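Local coordinates for protein alpha-ketoglutarate-dependent 2,4-dichlorophenoxyacetate dioxygenase (PDB 5BKE) that probably uses 2-oxoglutarate and a bound metal ion to oxidise aryloxyalkanoate herbicides such as 2,4-dichlorophenoxyacetate, at residues E53-F58 against R278-A283. Sequence-based numbering, arbitrary orientation.
Sequences EQQMAF and RRATVA. With OGA (N-oxalylglycine), chain O.
A first torsion of -175° sets CG of Gln-55 opposite the backbone nitrogen, and the chain runs on extended from the helix to the strand, where Gln-55 NE2 donates to Arg-278 O at 3.0 Å. The bond is nearly linear at the hydrogen (169°), and the acceptor lies in the amide plane of Gln-55, although the nitrogen stands well above the carbonyl plane of Arg-278. Arg-133 binds OE1 of the same amide, which helps to fix its rotation. Met-56 meets the strand through its methyl, CE lying 3.9 Å from Ala-280 CB, an apolar touch beside the polar one.

The strand's other side serves the active site. The CB of Arg-279 leaves the strand on the side away from the helix; a turn at chi3 (91°) brings NH1 to O1 of N-oxalylglycine at 2.8 Å. Arg-279 NE and NH2 both donate to Thr-281 OG1, NE at 2.9 Å, holding the guanidinium side-on. A leucine in place of Arg-279 would probably leave the ligand carboxylate without this charged donor and Thr-281 OG1 without both donors.

The axes of segments 53-58 and 278-281 come within 8.4 Å of each other. Helix 52-59 thus packs on one face of the main mixed sheet of this cupin-clan fold, against strand 276-281, which lies between strands 127-132 and 86-87, while the manganese and N-oxalylglycine occupy the other face.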
loop_
_atom_site.group_PDB
_atom_site.type_symbol
_atom_site.label_atom_id
_atom_site.label_comp_id
_atom_site.label_asym_id
_atom_site.label_seq_id
_atom_site.Cartn_x
_atom_site.Cartn_y
_atom_site.Cartn_z
ATOM N N GLU C 53 43.034 35.520 -8.869
ATOM C CA GLU C 53 42.014 36.374 -9.469
ATOM C C GLU C 53 40.945 35.600 -10.253
ATOM O O GLU C 53 39.750 35.907 -10.134
ATOM C CB GLU C 53 42.655 37.465 -10.331
ATOM C CG GLU C 53 43.392 38.518 -9.502
ATOM C CD GLU C 53 44.008 39.651 -10.321
ATOM O OE1 GLU C 53 44.333 39.456 -11.518
ATOM O OE2 GLU C 53 44.176 40.756 -9.752
ATOM N N GLN C 54 41.367 34.606 -11.039
ATOM C CA GLN C 54 40.423 33.792 -11.817
ATOM C C GLN C 54 39.492 33.002 -10.881
ATOM O O GLN C 54 38.290 32.898 -11.144
ATOM C CB GLN C 54 41.153 32.869 -12.800
ATOM C CG GLN C 54 41.700 33.564 -14.043
ATOM C CD GLN C 54 42.805 32.767 -14.744
ATOM O OE1 GLN C 54 43.318 31.778 -14.212
ATOM N NE2 GLN C 54 43.181 33.206 -15.936
ATOM N N GLN C 55 40.058 32.494 -9.787
ATOM C CA GLN C 55 39.323 31.758 -8.759
ATOM C C GLN C 55 38.251 32.612 -8.087
ATOM O O GLN C 55 37.117 32.150 -7.899
ATOM C CB GLN C 55 40.294 31.198 -7.711
ATOM C CG GLN C 55 39.672 30.304 -6.643
ATOM C CD GLN C 55 40.697 29.751 -5.672
ATOM O OE1 GLN C 55 41.884 29.655 -5.995
ATOM N NE2 GLN C 55 40.247 29.372 -4.476
ATOM N N MET C 56 38.614 33.847 -7.727
ATOM C CA MET C 56 37.694 34.754 -7.052
ATOM C C MET C 56 36.592 35.218 -8.004
ATOM O O MET C 56 35.419 35.289 -7.609
ATOM C CB MET C 56 38.449 35.930 -6.411
ATOM C CG MET C 56 37.570 36.986 -5.743
ATOM S SD MET C 56 36.549 36.350 -4.392
ATOM C CE MET C 56 37.764 36.128 -3.089
ATOM N N ALA C 57 36.961 35.508 -9.252
ATOM C CA ALA C 57 35.983 35.854 -10.290
ATOM C C ALA C 57 34.909 34.760 -10.467
ATOM O O ALA C 57 33.722 35.069 -10.651
ATOM C CB ALA C 57 36.671 36.167 -11.617
ATOM N N PHE C 58 35.339 33.494 -10.397
ATOM C CA PHE C 58 34.430 32.356 -10.443
ATOM C C PHE C 58 33.482 32.418 -9.246
ATOM O O PHE C 58 32.271 32.353 -9.422
ATOM C CB PHE C 58 35.204 31.017 -10.497
ATOM C CG PHE C 58 34.317 29.772 -10.392
ATOM C CD1 PHE C 58 33.215 29.582 -11.236
ATOM C CD2 PHE C 58 34.609 28.779 -9.465
ATOM C CE1 PHE C 58 32.414 28.440 -11.123
ATOM C CE2 PHE C 58 33.815 27.631 -9.354
ATOM C CZ PHE C 58 32.718 27.465 -10.186
ATOM N N ARG C 278 44.423 27.345 -1.291
ATOM C CA ARG C 278 43.888 28.713 -1.305
ATOM C C ARG C 278 42.368 28.704 -1.501
ATOM O O ARG C 278 41.855 28.006 -2.375
ATOM C CB ARG C 278 44.566 29.537 -2.400
ATOM C CG ARG C 278 46.084 29.426 -2.412
ATOM C CD ARG C 278 46.721 30.352 -3.424
ATOM N NE ARG C 278 48.162 30.140 -3.471
ATOM C CZ ARG C 278 49.011 30.766 -4.286
ATOM N NH1 ARG C 278 48.591 31.676 -5.164
ATOM N NH2 ARG C 278 50.304 30.468 -4.221
ATOM N N ARG C 279 41.672 29.491 -0.685
ATOM C CA ARG C 279 40.203 29.499 -0.605
ATOM C C ARG C 279 39.596 30.850 -1.013
ATOM O O ARG C 279 40.082 31.895 -0.597
ATOM C CB ARG C 279 39.752 29.130 0.825
ATOM C CG ARG C 279 38.265 28.815 0.977
ATOM C CD ARG C 279 37.891 28.490 2.417
ATOM N NE ARG C 279 37.477 29.682 3.152
ATOM C CZ ARG C 279 37.357 29.780 4.480
ATOM N NH1 ARG C 279 37.626 28.757 5.284
ATOM N NH2 ARG C 279 36.961 30.930 5.013
ATOM N N ALA C 280 38.554 30.821 -1.836
ATOM C CA ALA C 280 37.669 31.978 -1.991
ATOM C C ALA C 280 36.403 31.720 -1.176
ATOM O O ALA C 280 35.888 30.586 -1.148
ATOM C CB ALA C 280 37.333 32.228 -3.451
ATOM N N THR C 281 35.917 32.759 -0.505
ATOM C CA THR C 281 34.717 32.645 0.335
ATOM C C THR C 281 33.637 33.638 -0.085
ATOM O O THR C 281 33.892 34.842 -0.196
ATOM C CB THR C 281 35.045 32.783 1.834
ATOM O OG1 THR C 281 36.225 32.028 2.124
ATOM C CG2 THR C 281 33.911 32.229 2.682
ATOM N N VAL C 282 32.445 33.107 -0.335
ATOM C CA VAL C 282 31.285 33.913 -0.693
ATOM C C VAL C 282 30.495 34.166 0.578
ATOM O O VAL C 282 30.112 33.212 1.271
ATOM C CB VAL C 282 30.388 33.209 -1.729
ATOM C CG1 VAL C 282 29.195 34.086 -2.111
ATOM C CG2 VAL C 282 31.192 32.831 -2.962
ATOM N N ALA C 283 30.263 35.447 0.877
ATOM C CA ALA C 283 29.521 35.869 2.069
ATOM C C ALA C 283 28.128 35.263 2.093
ATOM O O ALA C 283 27.518 35.082 1.045
ATOM C CB ALA C 283 29.420 37.394 2.119
HETATM C C1 OGA O . 38.994 25.509 4.444
HETATM C C2 OGA O . 39.406 24.248 5.019
HETATM C C4 OGA O . 40.833 22.262 4.760
HETATM C C5 OGA O . 41.984 21.916 3.856
HETATM O O1 OGA O . 37.943 26.031 4.892
HETATM O O2 OGA O . 39.672 25.992 3.510
HETATM O "O2'" OGA O . 38.982 23.953 6.133
HETATM O O3 OGA O . 42.938 22.727 3.814
HETATM N N1 OGA O . 40.188 23.474 4.279
HETATM O O4 OGA O . 41.930 20.859 3.187
#